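Local coordinates for protein glucose-6-phosphate 1-dehydrogenase (Mycobacterium avium, PDB 4LGV) that probably catalyses the NADP+-dependent oxidation of glucose 6-phosphate to 6-phosphogluconolactone, the entry step of the pentose phosphate pathway, at residues L260-M265 and D274-K279; D79-A84 and A95-L100; E224-M229 and A469-R474. One frame throughout, in Å; residues are numbered along the deposited sequence.

Contact 1. Residues L260-M265 and D274-K279; sequences LALVAM and DDLNDK
Met265 and Leu276 meet through terminal methyls, the CE methyl of Met265 lying 3.7 Å from Leu276 CD1 with the sulfur SD close behind, and the two chains crossing at about a right angle. Leu262, three residues earlier, in the last turn of the helix, brings its CD2 branch to the same Leu276 CD1 methyl at 4.1 Å, so a single branch of Leu276 serves both partners. A methionine suits this place because its unbranched chain, extended beyond CG, can bridge from the end of one helix to the flank of the next. Its chi1 of 63° sets CG between the backbone N and the carbonyl carbon, which is tolerable here because Met265 is the first residue to leave helical geometry.

A second apolar contact uses the stem of a charged residue: SD of Met265 rests 3.9 Å from Lys279 CB. Alongside it, Met265 CB makes a van der Waals approach to the backbone carbonyl, 3.8 Å from Lys279 O. Beyond CB the lysine chain bends away, at chi2 and chi3, and its NZ forms salt bridges with Glu282 of its own chain and Glu282 of the second subunit.

Plain packing thus joins the C-terminal end of helix 246-264, and the residue that follows it, to helix 273-284 across a short connection. Helix 200-209 closes over the contact through Val200, Gln204 and Phe208, while Val263 turns to strand 347-354 of the large sheet.

Contact 2. Residues D79-A84 and A95-L100; sequences DRAREA and AVFDRL
Phe97 reaches from helix 94-103 to the backbone and side chains of Ala81 and Arg82 on helix 74-87, within the dinucleotide-binding domain, whose parallel sheet with strand order 3-2-1-4-5-6 is that of a Rossmann fold. The two helices follow each other in the connection between strands 64-68 and 104-108, so the contact packs together two parts of one crossover.

The apolar part is built round the far end of the phenyl ring. CG of Phe97 stands anti to the backbone N, chi1 179°, which carries the ring outward from its helix. Phe97 CE1 comes within 4.1 Å of Ala81 CB, and Phe97 CZ lies 3.9 Å from Arg82 CB. The small alanine allows a large ring to approach the helix backbone: Phe97 CE1 is 3.8 Å from Arg82 N. Phe48 of helix 41-56 also touches Ala81, extending the apolar packing beyond the pair.

Arg82 contributes both an aliphatic stem and a flat charged end. Its chain bends at chi3 (-58°), and the guanidinium turns one face to Phe97 CE2, which sits above that plane near its rim; Arg82 NH2 is 3.5 Å from Phe97 CE2. The two planes are 46° apart, so the groups do not form a parallel stack.

Polar links probably restrain the rotation of the guanidinium. NH1 forms a salt bridge with Asp94, just before segment 95-100, and may thereby hold the group across the ring. Asp98 is reached indirectly, through a water in the guanidinium plane at its edge: this water accepts a hydrogen bond from Arg82 NH2 at 2.6 Å and donates one to Asp98 OD1 at 2.7 Å.

Contact 3. Residues E224-M229 and A469-R474; sequences EIHITM and ALVHGR
Extended torsions carry the Glu224 carboxylate across to Arg474: chi1 of -175° places CG anti to the backbone N, and the chain stays stretched beyond it. Arg474 instead bends at chi2, folding its chain beside the acid. Here the large mixed beta-sheet of the C-terminal domain, represented by strand 222-230, meets the type I beta turn Val471-Arg474 near the C-terminal end of the chain.

The carboxylate of Glu224 touches chiefly the aliphatic part of Arg474. Glu224 OE1 lies 3.3 Å from Arg474 CB, and Glu224 OE2 is 3.4 Å from Arg474 CD. The carboxylate and guanidinium planes are 74° apart, and Glu224 OE2 remains 4.0 Å from Arg474 NH1, beyond a salt bridge, although the opposite charges should still attract weakly.

Two residues along the strand, the His226 ring and Val471 make a looser contact, with Val471 CG1 4.5 Å from His226 NE2; a branched apolar side chain suits this site, since Phe336 and Trp477 also touch it. Phe353 meets the histidine ring edge-to-face.

Two donors grip the buried oxygen OE1. One is the backbone N of His475; the other is His226 NE2, whose 2.8 Å hydrogen bond reaches Glu224 OE1 on its anti side, 19° out of the carboxylate plane.

In the fold
Contacts 1 and 3 belong to the C-terminal domain and touch: Leu260 CB, on the helix that enters contact 1, packs 4.0 Å from Ile227 CD1 on the strand of contact 3. Helix 246-264 therefore lies against the large sheet while its end meets helix 273-284, and the centres of the two contacts are 23 Å apart. Contact 2 stands apart in the dinucleotide-binding domain, with its centre 39 Å from that of contact 1 and 48 Å from that of contact 3. A glycerol, probably from the crystallisation liquor, lies about 3 Å from the Arg82 side chain. Contact 1 alone has another protein subunit within reach.

Contact 1. Residues L260-M265 and D274-K279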
loop_
_atom_site.group_PDB
_atom_site.type_symbol
_atom_site.label_atom_id
_atom_site.label_comp_id
_atom_site.label_asym_id
_atom_site.label_seq_id
_atom_site.Cartn_x
_atom_site.Cartn_y
_atom_site.Cartn_z
ATOM N N LEU A 260 -19.928 1.387 -15.019
ATOM C CA LEU A 260 -19.169 0.629 -14.049
ATOM C C LEU A 260 -17.778 0.323 -14.578
ATOM O O LEU A 260 -16.781 0.500 -13.883
ATOM C CB LEU A 260 -19.928 -0.645 -13.696
ATOM C CG LEU A 260 -19.155 -1.600 -12.817
ATOM C CD1 LEU A 260 -18.799 -0.901 -11.503
ATOM C CD2 LEU A 260 -19.971 -2.827 -12.521
ATOM N N ALA A 261 -17.700 -0.124 -15.820
ATOM C CA ALA A 261 -16.410 -0.483 -16.392
ATOM C C ALA A 261 -15.454 0.682 -16.450
ATOM O O ALA A 261 -14.261 0.539 -16.178
ATOM C CB ALA A 261 -16.575 -1.089 -17.771
ATOM N N LEU A 262 -15.978 1.858 -16.777
ATOM C CA LEU A 262 -15.142 3.051 -16.805
ATOM C C LEU A 262 -14.592 3.337 -15.411
ATOM O O LEU A 262 -13.470 3.787 -15.267
ATOM C CB LEU A 262 -15.936 4.252 -17.272
ATOM C CG LEU A 262 -16.217 4.304 -18.745
ATOM C CD1 LEU A 262 -17.089 5.507 -19.099
ATOM C CD2 LEU A 262 -14.953 4.381 -19.574
ATOM N N VAL A 263 -15.425 3.121 -14.396
ATOM C CA VAL A 263 -15.068 3.405 -13.021
ATOM C C VAL A 263 -14.062 2.381 -12.530
ATOM O O VAL A 263 -13.196 2.711 -11.744
ATOM C CB VAL A 263 -16.334 3.374 -12.113
ATOM C CG1 VAL A 263 -15.960 3.356 -10.651
ATOM C CG2 VAL A 263 -17.175 4.612 -12.375
ATOM N N ALA A 264 -14.189 1.148 -13.004
ATOM C CA ALA A 264 -13.441 0.010 -12.443
ATOM C C ALA A 264 -12.226 -0.468 -13.232
ATOM O O ALA A 264 -11.359 -1.161 -12.687
ATOM C CB ALA A 264 -14.367 -1.120 -12.261
ATOM N N MET A 265 -12.129 -0.096 -14.499
ATOM C CA MET A 265 -11.069 -0.632 -15.372
ATOM C C MET A 265 -9.681 -0.199 -14.970
ATOM O O MET A 265 -9.487 0.876 -14.362
ATOM C CB MET A 265 -11.283 -0.209 -16.816
ATOM C CG MET A 265 -11.222 1.280 -17.045
ATOM S SD MET A 265 -11.644 1.789 -18.711
ATOM C CE MET A 265 -11.253 3.529 -18.554
ATOM N N ASP A 274 -9.854 1.335 -29.202
ATOM C CA ASP A 274 -9.717 -0.099 -28.957
ATOM C C ASP A 274 -8.905 -0.390 -27.687
ATOM O O ASP A 274 -9.153 -1.378 -27.007
ATOM C CB ASP A 274 -9.104 -0.797 -30.159
ATOM C CG ASP A 274 -10.147 -1.106 -31.257
ATOM O OD1 ASP A 274 -11.340 -1.414 -30.971
ATOM O OD2 ASP A 274 -9.757 -1.033 -32.418
ATOM N N ASP A 275 -7.968 0.491 -27.354
ATOM C CA ASP A 275 -7.268 0.379 -26.100
ATOM C C ASP A 275 -8.254 0.564 -24.939
ATOM O O ASP A 275 -8.174 -0.127 -23.950
ATOM C CB ASP A 275 -6.184 1.427 -26.033
ATOM C CG ASP A 275 -5.133 1.231 -27.112
ATOM O OD1 ASP A 275 -4.812 0.072 -27.448
ATOM O OD2 ASP A 275 -4.578 2.256 -27.556
ATOM N N LEU A 276 -9.170 1.489 -25.071
ATOM C CA LEU A 276 -10.139 1.725 -24.051
ATOM C C LEU A 276 -11.094 0.518 -23.921
ATOM O O LEU A 276 -11.368 0.024 -22.843
ATOM C CB LEU A 276 -10.944 2.997 -24.381
ATOM C CG LEU A 276 -12.248 3.199 -23.620
ATOM C CD1 LEU A 276 -11.974 3.315 -22.133
ATOM C CD2 LEU A 276 -13.009 4.436 -24.134
ATOM N N ASN A 277 -11.577 0.050 -25.051
ATOM C CA ASN A 277 -12.454 -1.091 -25.091
ATOM C C ASN A 277 -11.797 -2.423 -24.660
ATOM O O ASN A 277 -12.472 -3.225 -24.074
ATOM C CB ASN A 277 -13.077 -1.194 -26.487
ATOM C CG ASN A 277 -14.160 -0.171 -26.686
ATOM O OD1 ASN A 277 -14.855 0.196 -25.748
ATOM N ND2 ASN A 277 -14.311 0.291 -27.895
ATOM N N ASP A 278 -10.484 -2.598 -24.881
ATOM C CA ASP A 278 -9.770 -3.691 -24.263
ATOM C C ASP A 278 -9.928 -3.619 -22.724
ATOM O O ASP A 278 -10.158 -4.634 -22.101
ATOM C CB ASP A 278 -8.265 -3.679 -24.578
ATOM C CG ASP A 278 -7.954 -4.083 -26.004
ATOM O OD1 ASP A 278 -8.855 -4.540 -26.734
ATOM O OD2 ASP A 278 -6.809 -3.854 -26.449
ATOM N N LYS A 279 -9.839 -2.431 -22.123
ATOM C CA LYS A 279 -9.854 -2.380 -20.678
ATOM C C LYS A 279 -11.258 -2.651 -20.118
ATOM O O LYS A 279 -11.399 -3.293 -19.087
ATOM C CB LYS A 279 -9.356 -1.036 -20.186
ATOM C CG LYS A 279 -7.897 -0.768 -20.517
ATOM C CD LYS A 279 -6.973 -1.599 -19.654
ATOM C CE LYS A 279 -6.207 -2.638 -20.412
ATOM N NZ LYS A 279 -5.391 -3.406 -19.404
#

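Contact 2. Residues D79-A84 and A95-L100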
loop_
_atom_site.group_PDB
_atom_site.type_symbol
_atom_site.label_atom_id
_atom_site.label_comp_id
_atom_site.label_asym_id
_atom_site.label_seq_id
_atom_site.Cartn_x
_atom_site.Cartn_y
_atom_site.Cartn_z
ATOM N N ASP A 79 -40.864 19.922 -45.348
ATOM C CA ASP A 79 -41.945 20.349 -44.476
ATOM C C ASP A 79 -41.925 19.496 -43.192
ATOM O O ASP A 79 -42.098 20.014 -42.107
ATOM C CB ASP A 79 -43.313 20.227 -45.144
ATOM C CG ASP A 79 -43.523 21.240 -46.270
ATOM O OD1 ASP A 79 -42.916 22.325 -46.232
ATOM O OD2 ASP A 79 -44.305 20.905 -47.210
ATOM N N ARG A 80 -41.752 18.196 -43.344
ATOM C CA ARG A 80 -41.679 17.313 -42.191
ATOM C C ARG A 80 -40.524 17.691 -41.261
ATOM O O ARG A 80 -40.690 17.703 -40.031
ATOM C CB ARG A 80 -41.492 15.869 -42.624
ATOM C CG ARG A 80 -42.799 15.180 -42.943
ATOM C CD ARG A 80 -42.444 13.781 -43.366
ATOM N NE ARG A 80 -43.570 12.942 -43.705
ATOM C CZ ARG A 80 -44.096 11.995 -42.922
ATOM N NH1 ARG A 80 -43.631 11.738 -41.703
ATOM N NH2 ARG A 80 -45.110 11.297 -43.375
ATOM N N ALA A 81 -39.381 17.972 -41.865
ATOM C CA ALA A 81 -38.208 18.359 -41.093
ATOM C C ALA A 81 -38.386 19.670 -40.342
ATOM O O ALA A 81 -38.037 19.798 -39.170
ATOM C CB ALA A 81 -37.027 18.461 -42.022
ATOM N N ARG A 82 -39.021 20.617 -41.014
ATOM C CA ARG A 82 -39.299 21.916 -40.458
ATOM C C ARG A 82 -40.223 21.805 -39.239
ATOM O O ARG A 82 -39.904 22.294 -38.141
ATOM C CB ARG A 82 -39.909 22.794 -41.535
ATOM C CG ARG A 82 -40.058 24.238 -41.137
ATOM C CD ARG A 82 -40.830 25.071 -42.193
ATOM N NE ARG A 82 -40.186 25.031 -43.509
ATOM C CZ ARG A 82 -39.369 25.972 -43.988
ATOM N NH1 ARG A 82 -39.074 27.087 -43.289
ATOM N NH2 ARG A 82 -38.859 25.833 -45.208
ATOM N N GLU A 83 -41.341 21.128 -39.415
ATOM C CA GLU A 83 -42.255 20.928 -38.306
ATOM C C GLU A 83 -41.613 20.177 -37.143
ATOM O O GLU A 83 -41.839 20.524 -35.993
ATOM C CB GLU A 83 -43.502 20.171 -38.742
ATOM C CG GLU A 83 -44.361 20.982 -39.702
ATOM C CD GLU A 83 -44.936 22.214 -39.001
ATOM O OE1 GLU A 83 -45.552 22.027 -37.939
ATOM O OE2 GLU A 83 -44.680 23.363 -39.456
ATOM N N ALA A 84 -40.830 19.163 -37.452
ATOM C CA ALA A 84 -40.251 18.360 -36.415
ATOM C C ALA A 84 -39.328 19.214 -35.561
ATOM O O ALA A 84 -39.315 19.105 -34.340
ATOM C CB ALA A 84 -39.494 17.195 -37.015
ATOM N N ALA A 95 -32.602 30.836 -42.152
ATOM C CA ALA A 95 -31.351 30.755 -42.910
ATOM C C ALA A 95 -30.590 29.476 -42.604
ATOM O O ALA A 95 -30.019 28.863 -43.512
ATOM C CB ALA A 95 -30.441 31.968 -42.640
ATOM N N VAL A 96 -30.569 29.076 -41.331
ATOM C CA VAL A 96 -29.923 27.840 -40.909
ATOM C C VAL A 96 -30.637 26.687 -41.532
ATOM O O VAL A 96 -29.996 25.746 -42.023
ATOM C CB VAL A 96 -29.904 27.701 -39.372
ATOM C CG1 VAL A 96 -29.366 26.348 -38.933
ATOM C CG2 VAL A 96 -29.056 28.819 -38.724
ATOM N N PHE A 97 -31.968 26.712 -41.488
ATOM C CA PHE A 97 -32.756 25.615 -42.029
ATOM C C PHE A 97 -32.520 25.493 -43.532
ATOM O O PHE A 97 -32.358 24.391 -44.046
ATOM C CB PHE A 97 -34.252 25.763 -41.747
ATOM C CG PHE A 97 -35.072 24.661 -42.318
ATOM C CD1 PHE A 97 -35.220 23.510 -41.614
ATOM C CD2 PHE A 97 -35.604 24.738 -43.619
ATOM C CE1 PHE A 97 -35.914 22.435 -42.128
ATOM C CE2 PHE A 97 -36.302 23.649 -44.167
ATOM C CZ PHE A 97 -36.462 22.498 -43.392
ATOM N N ASP A 98 -32.433 26.629 -44.216
ATOM C CA ASP A 98 -32.195 26.608 -45.667
ATOM C C ASP A 98 -30.848 25.977 -46.020
ATOM O O ASP A 98 -30.752 25.281 -47.025
ATOM C CB ASP A 98 -32.347 27.997 -46.343
ATOM C CG ASP A 98 -33.804 28.419 -46.552
ATOM O OD1 ASP A 98 -34.721 27.594 -46.352
ATOM O OD2 ASP A 98 -34.037 29.614 -46.925
ATOM N N ARG A 99 -29.826 26.198 -45.196
ATOM C CA ARG A 99 -28.517 25.520 -45.422
ATOM C C ARG A 99 -28.673 24.023 -45.275
ATOM O O ARG A 99 -28.151 23.279 -46.060
ATOM C CB ARG A 99 -27.446 25.981 -44.463
ATOM C CG ARG A 99 -26.825 27.335 -44.823
ATOM C CD ARG A 99 -25.420 27.447 -44.244
ATOM N NE ARG A 99 -25.373 27.146 -42.809
ATOM C CZ ARG A 99 -25.588 28.018 -41.830
ATOM N NH1 ARG A 99 -25.915 29.269 -42.089
ATOM N NH2 ARG A 99 -25.450 27.625 -40.557
ATOM N N LEU A 100 -29.443 23.597 -44.292
ATOM C CA LEU A 100 -29.646 22.174 -44.088
ATOM C C LEU A 100 -30.403 21.595 -45.292
ATOM O O LEU A 100 -30.029 20.557 -45.805
ATOM C CB LEU A 100 -30.414 21.919 -42.789
ATOM C CG LEU A 100 -30.858 20.476 -42.497
ATOM C CD1 LEU A 100 -29.667 19.531 -42.518
ATOM C CD2 LEU A 100 -31.558 20.428 -41.139
HETATM O O HOH W 1 -37.194 27.767 -45.413
#

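Contact 3. Residues E224-M229 and A469-R474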
loop_
_atom_site.group_PDB
_atom_site.type_symbol
_atom_site.label_atom_id
_atom_site.label_comp_id
_atom_site.label_asym_id
_atom_site.label_seq_id
_atom_site.Cartn_x
_atom_site.Cartn_y
_atom_site.Cartn_z
ATOM N N GLU A 224 -17.407 -0.702 -0.763
ATOM C CA GLU A 224 -18.665 -0.941 -1.411
ATOM C C GLU A 224 -18.939 0.131 -2.457
ATOM O O GLU A 224 -18.570 1.289 -2.255
ATOM C CB GLU A 224 -19.761 -0.900 -0.339
ATOM C CG GLU A 224 -21.146 -1.254 -0.784
ATOM C CD GLU A 224 -22.022 -1.651 0.412
ATOM O OE1 GLU A 224 -23.278 -1.425 0.384
ATOM O OE2 GLU A 224 -21.461 -2.161 1.385
ATOM N N ILE A 225 -19.680 -0.234 -3.496
ATOM C CA ILE A 225 -20.082 0.698 -4.536
ATOM C C ILE A 225 -21.588 0.657 -4.763
ATOM O O ILE A 225 -22.155 -0.426 -4.835
ATOM C CB ILE A 225 -19.365 0.355 -5.856
ATOM C CG1 ILE A 225 -17.847 0.470 -5.665
ATOM C CG2 ILE A 225 -19.793 1.316 -6.937
ATOM C CD1 ILE A 225 -16.994 0.096 -6.826
ATOM N N HIS A 226 -22.227 1.829 -4.873
ATOM C CA HIS A 226 -23.658 1.924 -5.219
ATOM C C HIS A 226 -23.812 2.759 -6.481
ATOM O O HIS A 226 -23.288 3.874 -6.567
ATOM C CB HIS A 226 -24.483 2.619 -4.169
ATOM C CG HIS A 226 -24.641 1.857 -2.905
ATOM N ND1 HIS A 226 -25.369 2.346 -1.842
ATOM C CD2 HIS A 226 -24.114 0.683 -2.495
ATOM C CE1 HIS A 226 -25.339 1.471 -0.849
ATOM N NE2 HIS A 226 -24.564 0.463 -1.212
ATOM N N ILE A 227 -24.492 2.199 -7.459
ATOM C CA ILE A 227 -24.791 2.903 -8.691
ATOM C C ILE A 227 -26.291 3.171 -8.765
ATOM O O ILE A 227 -27.100 2.247 -8.650
ATOM C CB ILE A 227 -24.354 2.074 -9.892
ATOM C CG1 ILE A 227 -22.825 2.005 -9.891
ATOM C CG2 ILE A 227 -24.884 2.701 -11.158
ATOM C CD1 ILE A 227 -22.225 1.150 -10.999
ATOM N N THR A 228 -26.653 4.428 -8.876
ATOM C CA THR A 228 -28.056 4.831 -8.917
ATOM C C THR A 228 -28.322 5.539 -10.214
ATOM O O THR A 228 -27.644 6.512 -10.548
ATOM C CB THR A 228 -28.392 5.788 -7.769
ATOM O OG1 THR A 228 -28.251 5.121 -6.510
ATOM C CG2 THR A 228 -29.824 6.297 -7.901
ATOM N N MET A 229 -29.302 5.051 -10.964
ATOM C CA MET A 229 -29.815 5.771 -12.105
ATOM C C MET A 229 -31.310 6.028 -11.928
ATOM O O MET A 229 -32.125 5.123 -12.060
ATOM C CB MET A 229 -29.626 5.011 -13.394
ATOM C CG MET A 229 -30.391 5.762 -14.481
ATOM S SD MET A 229 -30.083 5.083 -16.071
ATOM C CE MET A 229 -30.966 6.296 -17.029
ATOM N N ALA A 469 -33.955 -4.209 1.324
ATOM C CA ALA A 469 -33.517 -5.484 1.918
ATOM C C ALA A 469 -32.237 -5.986 1.226
ATOM O O ALA A 469 -31.409 -6.645 1.839
ATOM C CB ALA A 469 -34.616 -6.526 1.855
ATOM N N LEU A 470 -32.093 -5.682 -0.050
ATOM C CA LEU A 470 -30.882 -6.042 -0.789
ATOM C C LEU A 470 -29.562 -5.659 -0.091
ATOM O O LEU A 470 -28.608 -6.416 -0.106
ATOM C CB LEU A 470 -30.905 -5.317 -2.140
ATOM C CG LEU A 470 -30.470 -6.076 -3.366
ATOM C CD1 LEU A 470 -31.162 -7.418 -3.386
ATOM C CD2 LEU A 470 -30.765 -5.296 -4.622
ATOM N N VAL A 471 -29.546 -4.471 0.501
ATOM C CA VAL A 471 -28.362 -3.923 1.144
ATOM C C VAL A 471 -28.384 -4.081 2.685
ATOM O O VAL A 471 -27.635 -3.407 3.390
ATOM C CB VAL A 471 -28.181 -2.430 0.757
ATOM C CG1 VAL A 471 -28.088 -2.279 -0.751
ATOM C CG2 VAL A 471 -29.318 -1.565 1.297
ATOM N N HIS A 472 -29.212 -5.001 3.190
ATOM C CA HIS A 472 -29.471 -5.103 4.634
ATOM C C HIS A 472 -28.261 -5.263 5.559
ATOM O O HIS A 472 -28.155 -4.528 6.543
ATOM C CB HIS A 472 -30.689 -6.070 4.954
ATOM C CG HIS A 472 -30.318 -7.342 5.648
ATOM N ND1 HIS A 472 -30.411 -7.535 7.016
ATOM C CD2 HIS A 472 -29.872 -8.510 5.137
ATOM C CE1 HIS A 472 -30.030 -8.769 7.309
ATOM N NE2 HIS A 472 -29.698 -9.379 6.185
ATOM N N GLY A 473 -27.326 -6.148 5.252
ATOM C CA GLY A 473 -26.065 -6.222 6.023
ATOM C C GLY A 473 -24.945 -5.291 5.531
ATOM O O GLY A 473 -23.795 -5.396 5.973
ATOM N N ARG A 474 -25.275 -4.333 4.674
ATOM C CA ARG A 474 -24.261 -3.451 4.027
ATOM C C ARG A 474 -24.582 -1.985 4.269
ATOM O O ARG A 474 -25.166 -1.657 5.289
ATOM C CB ARG A 474 -24.243 -3.774 2.530
ATOM C CG ARG A 474 -23.760 -5.189 2.270
ATOM C CD ARG A 474 -22.269 -5.126 2.728
ATOM N NE ARG A 474 -21.434 -6.315 2.590
ATOM C CZ ARG A 474 -20.097 -6.345 2.673
ATOM N NH1 ARG A 474 -19.342 -5.238 2.833
ATOM N NH2 ARG A 474 -19.492 -7.515 2.525
#